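Long-range contacts in mannonate dehydratase (Streptococcus suis, PDB 3BDK), which probably catalyses the dehydration of D-mannonate to 2-dehydro-3-deoxy-D-gluconate, using iron(II) or manganese(II): residues R328-W336 / G344-A354; K40-A51 / V73-E84. All coordinates share one frame; numbering follows the deposited sequence.

Interaction 2 (40-51 with 73-84) joins the first two strands of the parallel barrel sheet; interaction 1 (328-336 with 344-354) joins the loop after its last strand to the helix that follows. Their centres lie about 16 Å apart, yet they meet at the active site: Arg328 NH1 of interaction 1 makes a 2.8 Å salt bridge with Glu84 OE1 of interaction 2. Asp330 binds the manganese, and His331, Tyr345 and Glu84 line the D-mannose pocket. Away from the site the two also pack together, with Ala351 CB 3.7 Å from Ile42 CD1 and Ala354 CB 3.9 Å from Met45 CE. Both reach the second subunit.

Interaction 1: R328-W336 / G344-A354; sequences RPDHGRRIW and GYGLYDRALGA. With MN (manganese (II) ion), chain D; DNO (D-mannose), chain C.
Asp349 holds its carboxylate on a CG anti to the backbone N (chi1 -157°), and Arg333, bent at chi2 and chi3, curls round to meet it. Asp349 OD2 takes the backbone N-H of Arg333 on its anti side in a nearly straight 2.7 Å bond. Arg333 NH1 reaches Asp349 OD1 at 2.8 Å from above the carboxylate plane, completing a salt bridge in which OD1 lies at the guanidinium edge. The other end of that guanidinium pairs with Asp142 and bonds to the carbonyl of Ala41 of the second subunit.

In this xylose isomerase-like TIM barrel, the loop leaving strand 327-328 is thus tied to helix 348-368 through Asp349. Gly332 N adds a 2.9 Å bond to Gly344 O, and the two glycines let the backbones come close. Arg350 reaches back to the preceding loop, NE bonding to Gly346 O at 2.7 Å and NH2 to Tyr345 O, while Tyr345 CD2 sits over the centre of one guanidinium face. Further along, Trp336 CE3 sits over a face of the Tyr348 ring, 3.5 Å from CG. At the pocket end, Asp330 OD2 binds manganese at 2.5 Å beside His219 and His286, and Tyr345 OH lies between Arg328 NH2 and D-mannose O3 at separations too short to be trusted in detail.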
loop_
_atom_site.group_PDB
_atom_site.type_symbol
_atom_site.label_atom_id
_atom_site.label_comp_id
_atom_site.label_asym_id
_atom_site.label_seq_id
_atom_site.Cartn_x
_atom_site.Cartn_y
_atom_site.Cartn_z
ATOM N N ARG A 328 -4.638 3.844 -12.087
ATOM C CA ARG A 328 -5.680 3.716 -11.076
ATOM C C ARG A 328 -5.788 2.281 -10.573
ATOM O O ARG A 328 -6.096 1.367 -11.338
ATOM C CB ARG A 328 -7.027 4.183 -11.632
ATOM C CG ARG A 328 -8.218 3.813 -10.763
ATOM C CD ARG A 328 -9.514 3.866 -11.554
ATOM N NE ARG A 328 -10.502 2.916 -11.049
ATOM C CZ ARG A 328 -11.599 2.556 -11.710
ATOM N NH1 ARG A 328 -11.851 3.068 -12.907
ATOM N NH2 ARG A 328 -12.442 1.685 -11.175
ATOM N N PRO A 329 -5.533 2.090 -9.283
ATOM C CA PRO A 329 -5.967 0.877 -8.582
ATOM C C PRO A 329 -7.454 0.609 -8.781
ATOM O O PRO A 329 -8.288 1.321 -8.222
ATOM C CB PRO A 329 -5.682 1.206 -7.116
ATOM C CG PRO A 329 -5.786 2.686 -7.042
ATOM C CD PRO A 329 -5.265 3.201 -8.353
ATOM N N ASP A 330 -7.777 -0.408 -9.573
ATOM C CA ASP A 330 -9.153 -0.873 -9.701
ATOM C C ASP A 330 -9.595 -1.637 -8.456
ATOM O O ASP A 330 -9.037 -1.456 -7.374
ATOM C CB ASP A 330 -9.308 -1.754 -10.941
ATOM C CG ASP A 330 -10.486 -1.346 -11.802
ATOM O OD1 ASP A 330 -11.464 -0.795 -11.253
ATOM O OD2 ASP A 330 -10.436 -1.575 -13.029
ATOM N N HIS A 331 -10.600 -2.492 -8.619
ATOM C CA HIS A 331 -11.299 -3.077 -7.482
ATOM C C HIS A 331 -10.326 -3.445 -6.366
ATOM O O HIS A 331 -9.157 -3.736 -6.620
ATOM C CB HIS A 331 -12.090 -4.312 -7.917
ATOM C CG HIS A 331 -12.942 -4.088 -9.127
ATOM N ND1 HIS A 331 -12.424 -3.672 -10.335
ATOM C CD2 HIS A 331 -14.276 -4.222 -9.315
ATOM C CE1 HIS A 331 -13.403 -3.560 -11.215
ATOM N NE2 HIS A 331 -14.537 -3.887 -10.622
ATOM N N GLY A 332 -10.816 -3.429 -5.131
ATOM C CA GLY A 332 -10.101 -4.024 -4.018
ATOM C C GLY A 332 -10.914 -5.091 -3.310
ATOM O O GLY A 332 -12.120 -5.210 -3.525
ATOM N N ARG A 333 -10.251 -5.869 -2.462
ATOM C CA ARG A 333 -10.938 -6.816 -1.592
ATOM C C ARG A 333 -11.825 -6.094 -0.583
ATOM O O ARG A 333 -11.620 -4.914 -0.294
ATOM C CB ARG A 333 -9.927 -7.704 -0.863
ATOM C CG ARG A 333 -8.988 -8.462 -1.787
ATOM C CD ARG A 333 -7.541 -8.309 -1.349
ATOM N NE ARG A 333 -7.270 -9.013 -0.098
ATOM C CZ ARG A 333 -6.618 -8.483 0.931
ATOM N NH1 ARG A 333 -6.166 -7.238 0.863
ATOM N NH2 ARG A 333 -6.416 -9.197 2.030
ATOM N N ARG A 334 -12.810 -6.809 -0.052
ATOM C CA ARG A 334 -13.534 -6.355 1.130
ATOM C C ARG A 334 -12.801 -6.742 2.409
ATOM O O ARG A 334 -12.883 -7.883 2.863
ATOM C CB ARG A 334 -14.952 -6.930 1.143
ATOM C CG ARG A 334 -15.862 -6.315 2.194
ATOM C CD ARG A 334 -17.233 -6.973 2.190
ATOM N NE ARG A 334 -17.978 -6.676 0.970
ATOM C CZ ARG A 334 -18.343 -5.454 0.596
ATOM N NH1 ARG A 334 -18.034 -4.408 1.349
ATOM N NH2 ARG A 334 -19.020 -5.278 -0.530
ATOM N N ILE A 335 -12.084 -5.783 2.987
ATOM C CA ILE A 335 -11.387 -6.002 4.255
ATOM C C ILE A 335 -11.733 -4.963 5.330
ATOM O O ILE A 335 -12.168 -3.852 5.022
ATOM C CB ILE A 335 -9.840 -6.174 4.115
ATOM C CG1 ILE A 335 -9.090 -4.842 4.245
ATOM C CG2 ILE A 335 -9.461 -6.957 2.859
ATOM C CD1 ILE A 335 -9.044 -4.010 3.059
ATOM N N TRP A 336 -11.536 -5.363 6.589
ATOM C CA TRP A 336 -11.651 -4.495 7.759
ATOM C C TRP A 336 -13.063 -3.964 7.994
ATOM O O TRP A 336 -13.226 -2.808 8.369
ATOM C CB TRP A 336 -10.669 -3.319 7.700
ATOM C CG TRP A 336 -9.258 -3.652 7.413
ATOM C CD1 TRP A 336 -8.628 -4.844 7.620
ATOM C CD2 TRP A 336 -8.262 -2.754 6.903
ATOM N NE1 TRP A 336 -7.308 -4.753 7.248
ATOM C CE2 TRP A 336 -7.057 -3.480 6.804
ATOM C CE3 TRP A 336 -8.280 -1.409 6.504
ATOM C CZ2 TRP A 336 -5.887 -2.916 6.311
ATOM C CZ3 TRP A 336 -7.124 -0.847 6.021
ATOM C CH2 TRP A 336 -5.940 -1.600 5.925
ATOM N N GLY A 344 -16.341 -3.513 -6.166
ATOM C CA GLY A 344 -15.041 -3.632 -5.504
ATOM C C GLY A 344 -14.529 -2.274 -5.109
ATOM O O GLY A 344 -13.349 -1.966 -5.268
ATOM N N TYR A 345 -15.423 -1.462 -4.568
ATOM C CA TYR A 345 -15.134 -0.046 -4.480
ATOM C C TYR A 345 -14.965 0.570 -3.102
ATOM O O TYR A 345 -14.766 1.780 -3.006
ATOM C CB TYR A 345 -16.097 0.748 -5.373
ATOM C CG TYR A 345 -15.665 0.697 -6.829
ATOM C CD1 TYR A 345 -16.222 -0.224 -7.711
ATOM C CD2 TYR A 345 -14.665 1.544 -7.306
ATOM C CE1 TYR A 345 -15.813 -0.283 -9.027
ATOM C CE2 TYR A 345 -14.248 1.490 -8.618
ATOM C CZ TYR A 345 -14.823 0.577 -9.471
ATOM O OH TYR A 345 -14.412 0.525 -10.774
ATOM N N GLY A 346 -14.966 -0.245 -2.049
ATOM C CA GLY A 346 -14.539 0.248 -0.738
ATOM C C GLY A 346 -13.180 0.932 -0.798
ATOM O O GLY A 346 -12.431 0.778 -1.777
ATOM N N LEU A 347 -12.849 1.678 0.254
ATOM C CA LEU A 347 -11.670 2.538 0.241
ATOM C C LEU A 347 -10.377 1.811 0.564
ATOM O O LEU A 347 -9.321 2.145 0.027
ATOM C CB LEU A 347 -11.875 3.713 1.201
ATOM C CG LEU A 347 -10.673 4.540 1.685
ATOM C CD1 LEU A 347 -10.174 5.487 0.627
ATOM C CD2 LEU A 347 -11.083 5.300 2.918
ATOM N N TYR A 348 -10.464 0.798 1.419
ATOM C CA TYR A 348 -9.279 0.210 2.062
ATOM C C TYR A 348 -8.325 -0.513 1.134
ATOM O O TYR A 348 -7.219 -0.019 0.870
ATOM C CB TYR A 348 -9.692 -0.690 3.213
ATOM C CG TYR A 348 -10.590 -0.007 4.218
ATOM C CD1 TYR A 348 -10.377 1.323 4.583
ATOM C CD2 TYR A 348 -11.627 -0.697 4.822
ATOM C CE1 TYR A 348 -11.177 1.956 5.517
ATOM C CE2 TYR A 348 -12.453 -0.073 5.762
ATOM C CZ TYR A 348 -12.211 1.257 6.103
ATOM O OH TYR A 348 -13.016 1.880 7.024
ATOM N N ASP A 349 -8.742 -1.660 0.615
ATOM C CA ASP A 349 -7.863 -2.411 -0.303
ATOM C C ASP A 349 -7.491 -1.603 -1.549
ATOM O O ASP A 349 -6.391 -1.716 -2.074
ATOM C CB ASP A 349 -8.452 -3.762 -0.687
ATOM C CG ASP A 349 -7.387 -4.741 -1.133
ATOM O OD1 ASP A 349 -6.297 -4.748 -0.510
ATOM O OD2 ASP A 349 -7.632 -5.505 -2.103
ATOM N N ARG A 350 -8.404 -0.753 -1.992
ATOM C CA ARG A 350 -8.113 0.142 -3.091
ATOM C C ARG A 350 -6.897 0.998 -2.710
ATOM O O ARG A 350 -5.900 1.043 -3.433
ATOM C CB ARG A 350 -9.344 0.972 -3.385
ATOM C CG ARG A 350 -9.723 1.008 -4.841
ATOM C CD ARG A 350 -11.240 0.836 -5.072
ATOM N NE ARG A 350 -12.108 1.744 -4.305
ATOM C CZ ARG A 350 -12.271 3.046 -4.555
ATOM N NH1 ARG A 350 -11.600 3.639 -5.533
ATOM N NH2 ARG A 350 -13.099 3.765 -3.813
ATOM N N ALA A 351 -6.939 1.625 -1.540
ATOM C CA ALA A 351 -5.778 2.425 -1.078
ATOM C C ALA A 351 -4.508 1.590 -0.879
ATOM O O ALA A 351 -3.435 1.974 -1.375
ATOM C CB ALA A 351 -6.120 3.207 0.152
ATOM N N LEU A 352 -4.629 0.435 -0.207
ATOM C CA LEU A 352 -3.483 -0.486 -0.050
ATOM C C LEU A 352 -2.812 -0.813 -1.384
ATOM O O LEU A 352 -1.575 -0.919 -1.455
ATOM C CB LEU A 352 -3.850 -1.774 0.710
ATOM C CG LEU A 352 -4.196 -1.668 2.207
ATOM C CD1 LEU A 352 -4.666 -2.983 2.746
ATOM C CD2 LEU A 352 -3.038 -1.176 3.056
ATOM N N GLY A 353 -3.625 -0.967 -2.430
ATOM C CA GLY A 353 -3.124 -1.070 -3.796
ATOM C C GLY A 353 -2.333 0.157 -4.223
ATOM O O GLY A 353 -1.178 0.048 -4.660
ATOM N N ALA A 354 -2.935 1.332 -4.087
ATOM C CA ALA A 354 -2.279 2.555 -4.539
ATOM C C ALA A 354 -0.870 2.712 -3.954
ATOM O O ALA A 354 0.111 2.881 -4.699
ATOM C CB ALA A 354 -3.138 3.747 -4.232
HETATM MN MN MN D . -12.432 -1.213 -14.412
HETATM C C1 DNO C . -16.221 -3.058 -13.784
HETATM C C2 DNO C . -15.788 -1.733 -13.134
HETATM C C3 DNO C . -16.960 -0.774 -12.754
HETATM C C4 DNO C . -18.009 -0.304 -13.814
HETATM C C5 DNO C . -17.542 0.025 -15.264
HETATM C C6 DNO C . -18.475 1.074 -15.881
HETATM O O1 DNO C . -15.409 -3.972 -13.937
HETATM O O2 DNO C . -14.801 -1.075 -13.949
HETATM O O3 DNO C . -16.402 0.404 -12.178
HETATM O O4 DNO C . -19.112 -1.220 -13.829
HETATM O O5 DNO C . -16.198 0.527 -15.338
HETATM O O6 DNO C . -19.464 0.419 -16.681
HETATM O O HOH W 1 -11.280 -2.033 -1.194
#

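Interaction 2: K40-A51 / V73-E84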
loop_
_atom_site.group_PDB
_atom_site.type_symbol
_atom_site.label_atom_id
_atom_site.label_comp_id
_atom_site.label_asym_id
_atom_site.label_seq_id
_atom_site.Cartn_x
_atom_site.Cartn_y
_atom_site.Cartn_z
ATOM N N LYS A 40 -7.955 12.146 -0.657
ATOM C CA LYS A 40 -6.792 13.047 -0.562
ATOM C C LYS A 40 -5.775 12.541 0.475
ATOM O O LYS A 40 -4.567 12.770 0.338
ATOM C CB LYS A 40 -7.266 14.490 -0.244
ATOM C CG LYS A 40 -6.181 15.545 0.116
ATOM C CD LYS A 40 -5.075 15.664 -0.951
ATOM C CE LYS A 40 -4.306 16.991 -0.873
ATOM N NZ LYS A 40 -3.026 16.915 -1.666
ATOM N N ALA A 41 -6.273 11.841 1.493
ATOM C CA ALA A 41 -5.441 11.327 2.584
ATOM C C ALA A 41 -4.422 10.244 2.201
ATOM O O ALA A 41 -3.445 10.050 2.911
ATOM C CB ALA A 41 -6.322 10.845 3.723
ATOM N N ILE A 42 -4.660 9.532 1.096
ATOM C CA ILE A 42 -3.748 8.494 0.593
ATOM C C ILE A 42 -2.483 9.159 0.097
ATOM O O ILE A 42 -2.562 10.104 -0.685
ATOM C CB ILE A 42 -4.383 7.713 -0.591
ATOM C CG1 ILE A 42 -5.600 6.916 -0.128
ATOM C CG2 ILE A 42 -3.361 6.808 -1.275
ATOM C CD1 ILE A 42 -6.596 6.613 -1.242
ATOM N N PRO A 43 -1.310 8.678 0.541
ATOM C CA PRO A 43 -0.048 9.267 0.103
ATOM C C PRO A 43 0.016 9.276 -1.410
ATOM O O PRO A 43 -0.538 8.378 -2.045
ATOM C CB PRO A 43 1.002 8.292 0.634
ATOM C CG PRO A 43 0.367 7.616 1.762
ATOM C CD PRO A 43 -1.099 7.555 1.471
ATOM N N GLY A 44 0.662 10.299 -1.964
ATOM C CA GLY A 44 0.922 10.406 -3.406
ATOM C C GLY A 44 -0.276 10.501 -4.346
ATOM O O GLY A 44 -0.111 10.664 -5.559
ATOM N N MET A 45 -1.473 10.395 -3.786
ATOM C CA MET A 45 -2.697 10.380 -4.570
ATOM C C MET A 45 -2.972 11.759 -5.115
ATOM O O MET A 45 -3.047 12.727 -4.347
ATOM C CB MET A 45 -3.869 9.935 -3.701
ATOM C CG MET A 45 -5.185 9.803 -4.448
ATOM S SD MET A 45 -5.085 8.674 -5.841
ATOM C CE MET A 45 -5.010 7.084 -5.012
ATOM N N GLN A 46 -3.129 11.844 -6.436
ATOM C CA GLN A 46 -3.316 13.127 -7.129
ATOM C C GLN A 46 -4.666 13.218 -7.841
ATOM O O GLN A 46 -5.500 14.078 -7.520
ATOM C CB GLN A 46 -2.205 13.361 -8.156
ATOM C CG GLN A 46 -0.787 13.168 -7.658
ATOM C CD GLN A 46 0.218 13.870 -8.542
ATOM O OE1 GLN A 46 -0.006 15.004 -8.957
ATOM N NE2 GLN A 46 1.329 13.212 -8.828
ATOM N N GLY A 47 -4.858 12.326 -8.813
ATOM C CA GLY A 47 -5.997 12.371 -9.704
ATOM C C GLY A 47 -7.234 11.775 -9.086
ATOM O O GLY A 47 -7.167 10.805 -8.334
ATOM N N ILE A 48 -8.374 12.367 -9.393
ATOM C CA ILE A 48 -9.618 11.733 -9.087
ATOM C C ILE A 48 -10.162 11.222 -10.437
ATOM O O ILE A 48 -9.640 11.594 -11.496
ATOM C CB ILE A 48 -10.553 12.694 -8.299
ATOM C CG1 ILE A 48 -11.500 11.916 -7.383
ATOM C CG2 ILE A 48 -11.321 13.614 -9.227
ATOM C CD1 ILE A 48 -11.975 12.716 -6.183
ATOM N N VAL A 49 -11.165 10.346 -10.395
ATOM C CA VAL A 49 -11.730 9.704 -11.574
ATOM C C VAL A 49 -13.224 9.529 -11.311
ATOM O O VAL A 49 -13.629 8.812 -10.396
ATOM C CB VAL A 49 -11.074 8.323 -11.842
ATOM C CG1 VAL A 49 -11.951 7.464 -12.740
ATOM C CG2 VAL A 49 -9.698 8.478 -12.446
ATOM N N THR A 50 -14.050 10.199 -12.101
ATOM C CA THR A 50 -15.486 10.204 -11.847
ATOM C C THR A 50 -16.290 10.481 -13.118
ATOM O O THR A 50 -15.728 10.684 -14.195
ATOM C CB THR A 50 -15.857 11.238 -10.743
ATOM O OG1 THR A 50 -17.267 11.168 -10.454
ATOM C CG2 THR A 50 -15.475 12.647 -11.172
ATOM N N ALA A 51 -17.608 10.484 -12.966
ATOM C CA ALA A 51 -18.516 10.745 -14.055
ATOM C C ALA A 51 -19.746 11.447 -13.493
ATOM O O ALA A 51 -19.884 11.578 -12.271
ATOM C CB ALA A 51 -18.906 9.438 -14.727
ATOM N N VAL A 73 -14.257 18.964 -6.378
ATOM C CA VAL A 73 -12.994 18.245 -6.255
ATOM C C VAL A 73 -11.799 19.181 -6.167
ATOM O O VAL A 73 -10.871 18.919 -5.410
ATOM C CB VAL A 73 -12.810 17.229 -7.418
ATOM C CG1 VAL A 73 -11.383 16.718 -7.504
ATOM C CG2 VAL A 73 -13.783 16.069 -7.269
ATOM N N GLU A 74 -11.813 20.267 -6.935
ATOM C CA GLU A 74 -10.679 21.204 -6.951
ATOM C C GLU A 74 -10.451 21.845 -5.576
ATOM O O GLU A 74 -9.312 22.116 -5.185
ATOM C CB GLU A 74 -10.863 22.276 -8.033
ATOM C CG GLU A 74 -9.579 23.051 -8.390
ATOM C CD GLU A 74 -8.676 22.304 -9.362
ATOM O OE1 GLU A 74 -9.034 22.223 -10.558
ATOM O OE2 GLU A 74 -7.604 21.818 -8.936
ATOM N N GLU A 75 -11.544 22.063 -4.845
ATOM C CA GLU A 75 -11.486 22.607 -3.485
ATOM C C GLU A 75 -10.848 21.631 -2.488
ATOM O O GLU A 75 -10.283 22.048 -1.474
ATOM C CB GLU A 75 -12.883 23.010 -2.998
ATOM C CG GLU A 75 -13.902 21.866 -2.966
ATOM C CD GLU A 75 -15.121 22.163 -2.095
ATOM O OE1 GLU A 75 -14.943 22.679 -0.968
ATOM O OE2 GLU A 75 -16.261 21.863 -2.530
ATOM N N ALA A 76 -10.939 20.339 -2.794
ATOM C CA ALA A 76 -10.436 19.290 -1.914
ATOM C C ALA A 76 -8.933 19.024 -2.080
ATOM O O ALA A 76 -8.375 18.144 -1.422
ATOM C CB ALA A 76 -11.255 18.007 -2.092
ATOM N N GLY A 77 -8.280 19.805 -2.937
ATOM C CA GLY A 77 -6.840 19.683 -3.153
ATOM C C GLY A 77 -6.488 18.676 -4.239
ATOM O O GLY A 77 -5.302 18.436 -4.531
ATOM N N LEU A 78 -7.526 18.100 -4.841
ATOM C CA LEU A 78 -7.385 17.106 -5.900
ATOM C C LEU A 78 -7.926 17.597 -7.240
ATOM O O LEU A 78 -8.536 18.673 -7.324
ATOM C CB LEU A 78 -8.076 15.792 -5.503
ATOM C CG LEU A 78 -7.479 14.949 -4.370
ATOM C CD1 LEU A 78 -8.268 13.665 -4.254
ATOM C CD2 LEU A 78 -5.991 14.667 -4.568
ATOM N N GLU A 79 -7.735 16.760 -8.261
ATOM C CA GLU A 79 -7.888 17.126 -9.666
ATOM C C GLU A 79 -8.499 15.976 -10.488
ATOM O O GLU A 79 -8.175 14.805 -10.257
ATOM C CB GLU A 79 -6.500 17.490 -10.220
ATOM C CG GLU A 79 -6.320 17.299 -11.712
ATOM C CD GLU A 79 -4.925 17.655 -12.191
ATOM O OE1 GLU A 79 -4.804 18.619 -12.982
ATOM O OE2 GLU A 79 -3.951 16.979 -11.783
ATOM N N ILE A 80 -9.360 16.306 -11.453
ATOM C CA ILE A 80 -9.823 15.310 -12.435
ATOM C C ILE A 80 -8.780 15.054 -13.523
ATOM O O ILE A 80 -8.383 15.972 -14.236
ATOM C CB ILE A 80 -11.103 15.727 -13.131
ATOM C CG1 ILE A 80 -12.074 16.382 -12.136
ATOM C CG2 ILE A 80 -11.691 14.519 -13.847
ATOM C CD1 ILE A 80 -13.288 15.531 -11.743
ATOM N N THR A 81 -8.355 13.802 -13.651
ATOM C CA THR A 81 -7.329 13.419 -14.618
ATOM C C THR A 81 -7.924 12.616 -15.786
ATOM O O THR A 81 -7.309 12.515 -16.857
ATOM C CB THR A 81 -6.211 12.597 -13.927
ATOM O OG1 THR A 81 -5.206 12.212 -14.878
ATOM C CG2 THR A 81 -6.789 11.352 -13.258
ATOM N N VAL A 82 -9.119 12.057 -15.551
ATOM C CA VAL A 82 -9.790 11.098 -16.430
ATOM C C VAL A 82 -11.245 11.013 -16.006
ATOM O O VAL A 82 -11.553 11.118 -14.825
ATOM C CB VAL A 82 -9.214 9.663 -16.270
ATOM C CG1 VAL A 82 -10.041 8.650 -17.066
ATOM C CG2 VAL A 82 -7.738 9.589 -16.669
ATOM N N ILE A 83 -12.140 10.811 -16.963
ATOM C CA ILE A 83 -13.540 10.570 -16.640
ATOM C C ILE A 83 -13.869 9.106 -16.863
ATOM O O ILE A 83 -13.676 8.582 -17.957
ATOM C CB ILE A 83 -14.481 11.492 -17.451
ATOM C CG1 ILE A 83 -14.424 12.906 -16.864
ATOM C CG2 ILE A 83 -15.929 10.956 -17.465
ATOM C CD1 ILE A 83 -15.345 13.889 -17.505
ATOM N N GLU A 84 -14.334 8.431 -15.818
ATOM C CA GLU A 84 -14.636 7.029 -15.968
ATOM C C GLU A 84 -16.043 6.900 -16.442
ATOM O O GLU A 84 -17.000 6.777 -15.660
ATOM C CB GLU A 84 -14.427 6.207 -14.713
ATOM C CG GLU A 84 -14.497 4.714 -15.013
ATOM C CD GLU A 84 -13.136 4.063 -15.222
ATOM O OE1 GLU A 84 -12.101 4.757 -15.138
ATOM O OE2 GLU A 84 -13.097 2.836 -15.439
#
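Val49 CG1 lies alongside the Glu84 side chain, 3.4 Å from Glu84 CB and 3.6 Å from OE1 of its carboxylate, the one flat side-chain group to meet the other segment, and the methyl comes to it obliquely. Backbone amides do the rest of the joining. Ile48 N bonds to Glu79 O at 2.6 Å, and Glu84 N to Thr50 O at 3.1 Å. Between the two bonds a weak one runs from Thr81 N to Ile48 O. The pairing is parallel and regular at Gly47 with Glu79 and Ile48 with Ile80; beyond that the nearest partners skip Thr81, so Val49 lies by Val82 and the pairing is looser.

Ile48, Thr50 and Ile80 turn to one face of the sheet. With CG1 anti to the backbone N, Ile48 puts CG2 in the crowded position between N and carbonyl carbon, where it meets Val73 CG1 tip to tip at 3.6 Å. Ile80 CD1 touches both that methyl and Thr50 CG2, each at 3.7 Å. On the other face Val49 and Val82 lie side by side, pointing the same way. Leu78 follows the Schellman motif at Gly77 that ends the helix; its CD2 lies against the carbonyl oxygens of Met45 and Gln46, and the Lys40 chain crosses it, with Lys40 CD 3.9 Å from Leu78 CD2.

This is a beta-alpha-beta crossover of the TIM barrel: strand 47-50, helix 63-74, strand 79-84. Leu36 of helix 36-40 packs against Ile48 and Val73 on the helix-bearing side. On the barrel-interior side Phe284 of strand 282-286 touches Val82 and Glu84, the latter held chiefly by Arg328. Along its other edge, strand 79-84 is hydrogen-bonded to strand 120-123, through Ile83 with Val120 and Cys122.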